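Local coordinates for protein enolase-phosphatase E1 (Saccharomyces cerevisiae, PDB 2G80) that probably converts a methylthio-diketopentyl phosphate into an acireductone by magnesium-dependent enolization and dephosphorylation in the methionine salvage pathway, at residues Tyr34-Glu39 with Asp132-Lys137; Tyr127-Asp132 with Lys248-Leu253; Ala150-Phe155 with Asp170-Ile175. All blocks are in the same frame, centred on the assembly; numbering follows the deposited sequence.

How the contacts relate
A hydrolase of the HAD superfamily illustrates how contacts change character with their place in a fold. Contact 1 is the most buried, helix 128-136 meeting the central strand 33-36 through aromatic and aliphatic groups, with the magnesium site just beyond the strand. Contact 2 uses the first turn of the same helix and is only partly buried; a carboxylate holding a backbone N-H does the work there, and the two contacts meet where R136 and K137 bind the C-terminal carboxylate of L253. Contact 3, also partly buried, joins helix 148-156 to the loop 170-175 by hydrogen bonds to helix carbonyls and one methyl on a ring.

Contact 1: Tyr34-Glu39 with Asp132-Lys137; sequences YLLDIE and DFIKRK. With MG (magnesium ion), chain E.
Y34 and K137 mark the closest backbone approach between strand 34-36 and helix 132-136, their CA atoms 7.9 Å apart. The two elements run roughly antiparallel, at 144° between their N-to-C directions, and their axes pass 11.2 Å from each other, a gap filled by side chains. Y34 and L36, alternate residues of the strand, both face the helix. The centre of the contact is a T-shaped pair: the edge of the F133 ring comes down on one face of the Y34 ring, with planes at 81° and F133 CZ 3.5 Å from Y34 CD2. F133 reaches this far inward because its CG lies opposite the backbone N (chi1 178°). F133 CE1 also rests 3.9 Å from L36 CD2, while the other methyl of that leucine, L36 CD1, meets I134 CG1 at 4.0 Å. K137, just past the helix, bends at its second torsion, and its aliphatic chain crosses the phenol obliquely, K137 CD 3.6 Å from Y34 CE1. The ammonium then reaches Y34 OH in a weak bond; its stronger partners are the carboxylates of L253 and D29, and D29 also bonds the phenol oxygen. A leucine in place of Y34 would probably leave the F133 edge without its aromatic face and D29 without the hydroxyl. Beyond the strand the chain turns to the active site, where D37 OD2 and the E39 carbonyl oxygen bind magnesium together with D212 and three waters. Strand 33-36 lies between 140-143 and 207-211 in the parallel sheet of the Rossmann-like HAD core, and helix 128-136 packs on one side of that sheet, where the ring of F250 also meets F133.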
loop_
_atom_site.group_PDB
_atom_site.type_symbol
_atom_site.label_atom_id
_atom_site.label_comp_id
_atom_site.label_asym_id
_atom_site.label_seq_id
_atom_site.Cartn_x
_atom_site.Cartn_y
_atom_site.Cartn_z
ATOM N N TYR A 34 0.370 2.195 16.745
ATOM C CA TYR A 34 1.080 1.395 15.789
ATOM C C TYR A 34 0.968 2.003 14.393
ATOM O O TYR A 34 -0.126 2.399 13.959
ATOM C CB TYR A 34 0.524 -0.026 15.779
ATOM C CG TYR A 34 0.742 -0.733 17.105
ATOM C CD1 TYR A 34 -0.223 -0.662 18.121
ATOM C CD2 TYR A 34 1.950 -1.418 17.369
ATOM C CE1 TYR A 34 -0.011 -1.280 19.385
ATOM C CE2 TYR A 34 2.166 -2.064 18.605
ATOM C CZ TYR A 34 1.184 -2.002 19.602
ATOM O OH TYR A 34 1.401 -2.648 20.790
ATOM N N LEU A 35 2.114 2.070 13.724
ATOM C CA LEU A 35 2.257 2.584 12.386
ATOM C C LEU A 35 2.744 1.403 11.554
ATOM O O LEU A 35 3.756 0.762 11.877
ATOM C CB LEU A 35 3.275 3.723 12.363
ATOM C CG LEU A 35 3.489 4.434 11.030
ATOM C CD1 LEU A 35 2.194 5.181 10.614
ATOM C CD2 LEU A 35 4.660 5.407 11.145
ATOM N N LEU A 36 2.042 1.116 10.476
ATOM C CA LEU A 36 2.369 -0.064 9.666
ATOM C C LEU A 36 2.672 0.266 8.233
ATOM O O LEU A 36 1.927 0.994 7.588
ATOM C CB LEU A 36 1.206 -1.053 9.680
ATOM C CG LEU A 36 0.682 -1.538 11.035
ATOM C CD1 LEU A 36 -0.523 -2.474 10.793
ATOM C CD2 LEU A 36 1.735 -2.253 11.801
ATOM N N ASP A 37 3.792 -0.265 7.755
ATOM C CA ASP A 37 4.099 -0.325 6.339
ATOM C C ASP A 37 3.134 -1.391 5.738
ATOM O O ASP A 37 2.617 -2.247 6.495
ATOM C CB ASP A 37 5.542 -0.771 6.148
ATOM C CG ASP A 37 5.904 -0.987 4.688
ATOM O OD1 ASP A 37 5.500 -0.149 3.835
ATOM O OD2 ASP A 37 6.566 -2.004 4.412
ATOM N N ILE A 38 2.881 -1.332 4.418
ATOM C CA ILE A 38 2.034 -2.334 3.738
ATOM C C ILE A 38 2.830 -3.506 3.166
ATOM O O ILE A 38 2.752 -4.622 3.680
ATOM C CB ILE A 38 1.116 -1.730 2.617
ATOM C CG1 ILE A 38 0.125 -0.746 3.258
ATOM C CG2 ILE A 38 0.307 -2.877 1.880
ATOM C CD1 ILE A 38 -0.755 0.020 2.322
ATOM N N GLU A 39 3.602 -3.219 2.115
ATOM C CA GLU A 39 4.237 -4.244 1.271
ATOM C C GLU A 39 5.390 -4.909 1.973
ATOM O O GLU A 39 6.287 -4.236 2.406
ATOM C CB GLU A 39 4.666 -3.651 -0.089
ATOM C CG GLU A 39 3.533 -2.887 -0.866
ATOM C CD GLU A 39 3.404 -1.341 -0.581
ATOM O OE1 GLU A 39 3.764 -0.829 0.528
ATOM O OE2 GLU A 39 2.921 -0.639 -1.507
ATOM N N ASP A 132 -5.733 -9.897 12.355
ATOM C CA ASP A 132 -6.050 -10.000 13.790
ATOM C C ASP A 132 -5.462 -8.838 14.591
ATOM O O ASP A 132 -6.110 -8.335 15.499
ATOM C CB ASP A 132 -5.502 -11.303 14.388
ATOM C CG ASP A 132 -6.171 -12.555 13.846
ATOM O OD1 ASP A 132 -7.262 -12.505 13.210
ATOM O OD2 ASP A 132 -5.571 -13.628 14.083
ATOM N N PHE A 133 -4.219 -8.469 14.261
ATOM C CA PHE A 133 -3.496 -7.352 14.870
ATOM C C PHE A 133 -4.254 -6.032 14.684
ATOM O O PHE A 133 -4.481 -5.315 15.642
ATOM C CB PHE A 133 -2.101 -7.274 14.250
ATOM C CG PHE A 133 -1.257 -6.136 14.752
ATOM C CD1 PHE A 133 -1.288 -4.892 14.102
ATOM C CD2 PHE A 133 -0.404 -6.310 15.852
ATOM C CE1 PHE A 133 -0.485 -3.844 14.537
ATOM C CE2 PHE A 133 0.392 -5.262 16.301
ATOM C CZ PHE A 133 0.369 -4.037 15.637
ATOM N N ILE A 134 -4.613 -5.737 13.438
ATOM C CA ILE A 134 -5.379 -4.536 13.056
ATOM C C ILE A 134 -6.746 -4.491 13.749
ATOM O O ILE A 134 -7.173 -3.431 14.163
ATOM C CB ILE A 134 -5.524 -4.447 11.504
ATOM C CG1 ILE A 134 -4.157 -4.091 10.876
ATOM C CG2 ILE A 134 -6.540 -3.383 11.059
ATOM C CD1 ILE A 134 -4.102 -4.281 9.337
ATOM N N LYS A 135 -7.432 -5.635 13.834
ATOM C CA LYS A 135 -8.722 -5.717 14.523
ATOM C C LYS A 135 -8.646 -5.551 16.036
ATOM O O LYS A 135 -9.651 -5.174 16.617
ATOM C CB LYS A 135 -9.455 -7.029 14.216
ATOM C CG LYS A 135 -10.012 -7.139 12.806
ATOM C CD LYS A 135 -10.918 -8.381 12.688
ATOM C CE LYS A 135 -11.636 -8.384 11.354
ATOM N NZ LYS A 135 -12.656 -9.467 11.237
ATOM N N ARG A 136 -7.509 -5.875 16.669
ATOM C CA ARG A 136 -7.397 -5.807 18.138
ATOM C C ARG A 136 -6.727 -4.581 18.740
ATOM O O ARG A 136 -7.071 -4.206 19.861
ATOM C CB ARG A 136 -6.747 -7.067 18.717
ATOM C CG ARG A 136 -5.273 -7.228 18.601
ATOM C CD ARG A 136 -4.834 -8.394 19.442
ATOM N NE ARG A 136 -3.405 -8.609 19.232
ATOM C CZ ARG A 136 -2.875 -9.301 18.236
ATOM N NH1 ARG A 136 -3.638 -9.913 17.334
ATOM N NH2 ARG A 136 -1.558 -9.391 18.141
ATOM N N LYS A 137 -5.789 -3.961 18.011
ATOM C CA LYS A 137 -5.078 -2.807 18.520
ATOM C C LYS A 137 -5.971 -1.564 18.434
ATOM O O LYS A 137 -6.690 -1.382 17.468
ATOM C CB LYS A 137 -3.747 -2.607 17.798
ATOM C CG LYS A 137 -2.732 -3.733 18.008
ATOM C CD LYS A 137 -2.403 -3.965 19.470
ATOM C CE LYS A 137 -1.322 -4.967 19.639
ATOM N NZ LYS A 137 -1.060 -5.096 21.089
HETATM MG MG MG E . 7.651 -2.595 2.639
HETATM O O HOH W 1 6.578 -1.311 1.563
HETATM O O HOH W 2 8.820 -0.946 3.111
HETATM O O HOH W 3 8.745 -3.236 1.136
#

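Contact 2: Tyr127-Asp132 with Lys248-Leu253; sequences YADAID and KNFETL
D129 reaches F250 through a chi1 of 67°, which sets its CG between the backbone N and the carbonyl carbon and turns the carboxylate from the first turn of helix 128-136 toward the C-terminal tail. On the tail, F250 has its CG on the far side from the carbonyl carbon, which carries the ring to the helix beside A130. One strong bond joins the two segments: F250 N donates to D129 OD2 over 2.7 Å, nearly straight at 166°. The donor comes to the anti side of that oxygen and 25° out of the carboxylate plane. The same oxygen, D129 OD2, lies 3.3 Å from N249 CB, and the carboxylate stands steeply against the N249 amide. D129 OD2 is gripped a second time by the guanidinium of R232 in a salt bridge, an arrangement likely to favour the charged form of the acid. The apolar share is small: F250 CD2 lies 4.3 Å from A130 CB, and D129 CB is the same distance from E251 CG. N249, just ahead of the type I beta turn F250-L253, accepts at OD1 a weak bond from E251 N within it, and the turn closes with L253 N bonded to F250 O. That turn brings the C-terminal carboxylate of L253 back to R136 at the far end of the helix, so the tail is tied at two levels of one helix. The F250 ring, in a cation-pi contact with R232, also packs on L210 of strand 207-211. In this way the residues following the edge strand 246-247 fold back across the sheet, and the helix and the C-terminus share one side of it.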
loop_
_atom_site.group_PDB
_atom_site.type_symbol
_atom_site.label_atom_id
_atom_site.label_comp_id
_atom_site.label_asym_id
_atom_site.label_seq_id
_atom_site.Cartn_x
_atom_site.Cartn_y
_atom_site.Cartn_z
ATOM N N TYR A 127 -1.886 -10.901 5.505
ATOM C CA TYR A 127 -1.541 -12.041 6.364
ATOM C C TYR A 127 -2.559 -12.177 7.483
ATOM O O TYR A 127 -2.967 -11.172 8.072
ATOM C CB TYR A 127 -0.124 -11.926 6.948
ATOM C CG TYR A 127 0.983 -11.931 5.917
ATOM C CD1 TYR A 127 1.354 -13.112 5.257
ATOM C CD2 TYR A 127 1.685 -10.776 5.615
ATOM C CE1 TYR A 127 2.381 -13.106 4.298
ATOM C CE2 TYR A 127 2.730 -10.773 4.658
ATOM C CZ TYR A 127 3.074 -11.932 4.025
ATOM O OH TYR A 127 4.092 -11.917 3.110
ATOM N N ALA A 128 -2.969 -13.417 7.780
ATOM C CA ALA A 128 -3.992 -13.653 8.818
ATOM C C ALA A 128 -3.672 -12.962 10.182
ATOM O O ALA A 128 -4.516 -12.292 10.765
ATOM C CB ALA A 128 -4.228 -15.100 8.988
ATOM N N ASP A 129 -2.431 -13.075 10.632
ATOM C CA ASP A 129 -1.995 -12.440 11.871
ATOM C C ASP A 129 -2.002 -10.883 11.804
ATOM O O ASP A 129 -2.119 -10.221 12.830
ATOM C CB ASP A 129 -0.600 -12.939 12.265
ATOM C CG ASP A 129 0.475 -12.485 11.295
ATOM O OD1 ASP A 129 0.466 -13.001 10.161
ATOM O OD2 ASP A 129 1.306 -11.610 11.665
ATOM N N ALA A 130 -1.836 -10.315 10.614
ATOM C CA ALA A 130 -1.893 -8.841 10.446
ATOM C C ALA A 130 -3.347 -8.376 10.521
ATOM O O ALA A 130 -3.610 -7.283 11.001
ATOM C CB ALA A 130 -1.230 -8.396 9.135
ATOM N N ILE A 131 -4.276 -9.201 10.014
ATOM C CA ILE A 131 -5.722 -8.946 10.115
ATOM C C ILE A 131 -6.139 -8.895 11.587
ATOM O O ILE A 131 -6.848 -7.983 11.985
ATOM C CB ILE A 131 -6.604 -10.025 9.335
ATOM C CG1 ILE A 131 -6.426 -9.871 7.821
ATOM C CG2 ILE A 131 -8.082 -9.871 9.649
ATOM C CD1 ILE A 131 -7.026 -11.034 7.007
ATOM N N ASP A 132 -5.733 -9.897 12.355
ATOM C CA ASP A 132 -6.050 -10.000 13.790
ATOM C C ASP A 132 -5.462 -8.838 14.591
ATOM O O ASP A 132 -6.110 -8.335 15.499
ATOM C CB ASP A 132 -5.502 -11.303 14.388
ATOM C CG ASP A 132 -6.171 -12.555 13.846
ATOM O OD1 ASP A 132 -7.262 -12.505 13.210
ATOM O OD2 ASP A 132 -5.571 -13.628 14.083
ATOM N N LYS A 248 8.522 -12.044 12.696
ATOM C CA LYS A 248 8.086 -12.941 11.624
ATOM C C LYS A 248 6.561 -12.883 11.482
ATOM O O LYS A 248 6.010 -13.242 10.443
ATOM C CB LYS A 248 8.511 -14.377 11.892
ATOM C CG LYS A 248 10.024 -14.602 12.041
ATOM C CD LYS A 248 10.806 -14.452 10.745
ATOM N N ASN A 249 5.888 -12.474 12.550
ATOM C CA ASN A 249 4.440 -12.286 12.576
ATOM C C ASN A 249 4.078 -11.367 13.737
ATOM O O ASN A 249 4.938 -11.090 14.586
ATOM C CB ASN A 249 3.734 -13.612 12.709
ATOM C CG ASN A 249 4.193 -14.389 13.910
ATOM O OD1 ASN A 249 3.954 -13.992 15.053
ATOM N ND2 ASN A 249 4.843 -15.525 13.659
ATOM N N PHE A 250 2.817 -10.930 13.793
ATOM C CA PHE A 250 2.378 -9.998 14.838
ATOM C C PHE A 250 1.605 -10.589 16.025
ATOM O O PHE A 250 1.108 -9.825 16.847
ATOM C CB PHE A 250 1.633 -8.792 14.215
ATOM C CG PHE A 250 2.357 -8.130 13.044
ATOM C CD1 PHE A 250 3.777 -8.169 12.894
ATOM C CD2 PHE A 250 1.626 -7.381 12.145
ATOM C CE1 PHE A 250 4.409 -7.536 11.818
ATOM C CE2 PHE A 250 2.238 -6.714 11.104
ATOM C CZ PHE A 250 3.633 -6.792 10.924
ATOM N N GLU A 251 1.570 -11.913 16.152
ATOM C CA GLU A 251 0.887 -12.599 17.272
ATOM C C GLU A 251 1.321 -12.148 18.658
ATOM O O GLU A 251 0.475 -11.970 19.516
ATOM C CB GLU A 251 1.042 -14.125 17.190
ATOM C CG GLU A 251 0.226 -14.752 16.086
ATOM C CD GLU A 251 0.492 -16.264 15.902
ATOM O OE1 GLU A 251 0.864 -16.964 16.884
ATOM O OE2 GLU A 251 0.318 -16.739 14.751
ATOM N N THR A 252 2.617 -11.912 18.850
ATOM C CA THR A 252 3.154 -11.530 20.179
ATOM C C THR A 252 3.016 -10.044 20.535
ATOM O O THR A 252 3.225 -9.699 21.691
ATOM C CB THR A 252 4.665 -11.922 20.361
ATOM O OG1 THR A 252 5.520 -11.035 19.614
ATOM C CG2 THR A 252 4.916 -13.360 19.942
ATOM N N LEU A 253 2.664 -9.186 19.570
ATOM C CA LEU A 253 2.564 -7.731 19.806
ATOM C C LEU A 253 1.269 -7.260 20.473
ATOM O O LEU A 253 0.202 -7.840 20.324
ATOM C CB LEU A 253 2.797 -6.950 18.500
ATOM C CG LEU A 253 4.239 -6.997 17.998
ATOM C CD1 LEU A 253 4.331 -6.442 16.591
ATOM C CD2 LEU A 253 5.195 -6.267 18.956
ATOM O OXT LEU A 253 1.286 -6.249 21.197
#

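Contact 3: Ala150-Phe155 with Asp170-Ile175; sequences AQKLLF and DLNSYI
F155 and I175 meet at about a right angle, the terminal methyl of the isoleucine standing over one face of the phenyl ring. This is a CH-pi contact: I175 CD1 lies 3.8 Å from the centroid of the F155 ring, 26° off its normal and displaced toward the CG side. L171 approaches differently, L171 CD1 lying near the ring plane at the edge, 4.2 Å from F155 CD1. On the ring's opposite face sits L154 CD2 from the same helix, so the phenyl is held between two aliphatic groups. The polar half is set by N172, whose CG lies opposite its carbonyl carbon (chi1 -68°), directing the amide at the helix. There N172 ND2 gives K152 O a hydrogen bond of 2.8 Å, in the amide plane but tilted 20° from that of the carbonyl. Next to it L171 N donates to F155 O, also over 2.8 Å. D170 OD1 accepts from N172 N at 2.9 Å, an Asx turn, which probably helps to place the asparagine. I142 of strand 140-143 touches both F155 and I175. Chemically, the contact divides its labour: two carbonyls near the end of helix 148-156 are answered by donors from the loop, while the methyl-on-ring contact joins the segments, and I142 ties both to the sheet.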
loop_
_atom_site.group_PDB
_atom_site.type_symbol
_atom_site.label_atom_id
_atom_site.label_comp_id
_atom_site.label_asym_id
_atom_site.label_seq_id
_atom_site.Cartn_x
_atom_site.Cartn_y
_atom_site.Cartn_z
ATOM N N ALA A 150 -5.741 4.557 -2.683
ATOM C CA ALA A 150 -5.323 3.201 -3.023
ATOM C C ALA A 150 -5.216 2.267 -1.814
ATOM O O ALA A 150 -5.525 1.066 -1.894
ATOM C CB ALA A 150 -3.976 3.237 -3.761
ATOM N N GLN A 151 -4.752 2.814 -0.687
ATOM C CA GLN A 151 -4.664 2.057 0.571
ATOM C C GLN A 151 -6.066 1.696 1.057
ATOM O O GLN A 151 -6.329 0.546 1.382
ATOM C CB GLN A 151 -3.962 2.892 1.641
ATOM C CG GLN A 151 -2.495 3.229 1.364
ATOM C CD GLN A 151 -1.897 4.168 2.403
ATOM O OE1 GLN A 151 -2.267 4.131 3.580
ATOM N NE2 GLN A 151 -0.945 4.985 1.984
ATOM N N LYS A 152 -6.955 2.691 1.114
ATOM C CA LYS A 152 -8.341 2.486 1.537
ATOM C C LYS A 152 -9.078 1.423 0.703
ATOM O O LYS A 152 -9.837 0.611 1.239
ATOM C CB LYS A 152 -9.128 3.795 1.480
ATOM C CG LYS A 152 -8.807 4.781 2.553
ATOM C CD LYS A 152 -9.651 6.053 2.361
ATOM C CE LYS A 152 -9.293 7.159 3.389
ATOM N NZ LYS A 152 -10.125 8.392 3.241
ATOM N N LEU A 153 -8.840 1.470 -0.604
ATOM C CA LEU A 153 -9.350 0.504 -1.556
ATOM C C LEU A 153 -8.790 -0.890 -1.258
ATOM O O LEU A 153 -9.547 -1.870 -1.171
ATOM C CB LEU A 153 -8.994 0.980 -2.974
ATOM C CG LEU A 153 -9.652 0.279 -4.144
ATOM C CD1 LEU A 153 -11.178 0.526 -4.114
ATOM C CD2 LEU A 153 -8.965 0.760 -5.429
ATOM N N LEU A 154 -7.475 -0.994 -1.036
ATOM C CA LEU A 154 -6.835 -2.298 -0.642
ATOM C C LEU A 154 -7.427 -2.904 0.632
ATOM O O LEU A 154 -7.755 -4.097 0.667
ATOM C CB LEU A 154 -5.318 -2.117 -0.450
ATOM C CG LEU A 154 -4.443 -3.364 -0.217
ATOM C CD1 LEU A 154 -3.013 -3.177 -0.784
ATOM C CD2 LEU A 154 -4.383 -3.872 1.241
ATOM N N PHE A 155 -7.533 -2.090 1.691
ATOM C CA PHE A 155 -8.116 -2.540 2.959
ATOM C C PHE A 155 -9.620 -2.722 2.964
ATOM O O PHE A 155 -10.146 -3.309 3.910
ATOM C CB PHE A 155 -7.626 -1.675 4.140
ATOM C CG PHE A 155 -6.162 -1.850 4.417
ATOM C CD1 PHE A 155 -5.700 -3.040 4.958
ATOM C CD2 PHE A 155 -5.249 -0.873 4.095
ATOM C CE1 PHE A 155 -4.339 -3.245 5.213
ATOM C CE2 PHE A 155 -3.891 -1.074 4.327
ATOM C CZ PHE A 155 -3.444 -2.274 4.904
ATOM N N ASP A 170 -13.671 -6.247 4.874
ATOM C CA ASP A 170 -13.431 -4.811 4.933
ATOM C C ASP A 170 -12.746 -4.526 6.275
ATOM O O ASP A 170 -13.316 -4.782 7.343
ATOM C CB ASP A 170 -14.753 -4.051 4.804
ATOM C CG ASP A 170 -14.574 -2.520 4.730
ATOM O OD1 ASP A 170 -13.444 -1.976 4.740
ATOM O OD2 ASP A 170 -15.606 -1.833 4.647
ATOM N N LEU A 171 -11.513 -4.038 6.206
ATOM C CA LEU A 171 -10.768 -3.624 7.388
ATOM C C LEU A 171 -10.759 -2.112 7.620
ATOM O O LEU A 171 -10.178 -1.676 8.605
ATOM C CB LEU A 171 -9.326 -4.113 7.302
ATOM C CG LEU A 171 -9.078 -5.624 7.127
ATOM C CD1 LEU A 171 -7.576 -5.865 7.372
ATOM C CD2 LEU A 171 -9.923 -6.477 8.056
ATOM N N ASN A 172 -11.392 -1.319 6.747
ATOM C CA ASN A 172 -11.386 0.152 6.903
ATOM C C ASN A 172 -11.977 0.663 8.217
ATOM O O ASN A 172 -11.499 1.662 8.741
ATOM C CB ASN A 172 -11.978 0.879 5.677
ATOM C CG ASN A 172 -11.090 0.730 4.418
ATOM O OD1 ASN A 172 -9.880 0.959 4.444
ATOM N ND2 ASN A 172 -11.700 0.334 3.337
ATOM N N SER A 173 -12.930 -0.071 8.793
ATOM C CA SER A 173 -13.459 0.300 10.111
ATOM C C SER A 173 -12.444 0.063 11.265
ATOM O O SER A 173 -12.673 0.549 12.335
ATOM C CB SER A 173 -14.802 -0.376 10.415
ATOM O OG SER A 173 -14.616 -1.753 10.695
ATOM N N TYR A 174 -11.334 -0.649 11.036
ATOM C CA TYR A 174 -10.298 -0.875 12.062
ATOM C C TYR A 174 -9.055 -0.001 11.925
ATOM O O TYR A 174 -8.231 -0.009 12.810
ATOM C CB TYR A 174 -9.893 -2.335 12.098
ATOM C CG TYR A 174 -11.079 -3.251 12.292
ATOM C CD1 TYR A 174 -11.589 -3.539 13.566
ATOM C CD2 TYR A 174 -11.708 -3.817 11.188
ATOM C CE1 TYR A 174 -12.717 -4.391 13.721
ATOM C CE2 TYR A 174 -12.817 -4.653 11.313
ATOM C CZ TYR A 174 -13.317 -4.941 12.574
ATOM O OH TYR A 174 -14.400 -5.781 12.641
ATOM N N ILE A 175 -8.949 0.769 10.844
ATOM C CA ILE A 175 -7.804 1.617 10.549
ATOM C C ILE A 175 -8.156 3.051 10.928
ATOM O O ILE A 175 -9.154 3.584 10.474
ATOM C CB ILE A 175 -7.379 1.446 9.067
ATOM C CG1 ILE A 175 -6.870 0.000 8.874
ATOM C CG2 ILE A 175 -6.258 2.425 8.700
ATOM C CD1 ILE A 175 -6.751 -0.451 7.447
#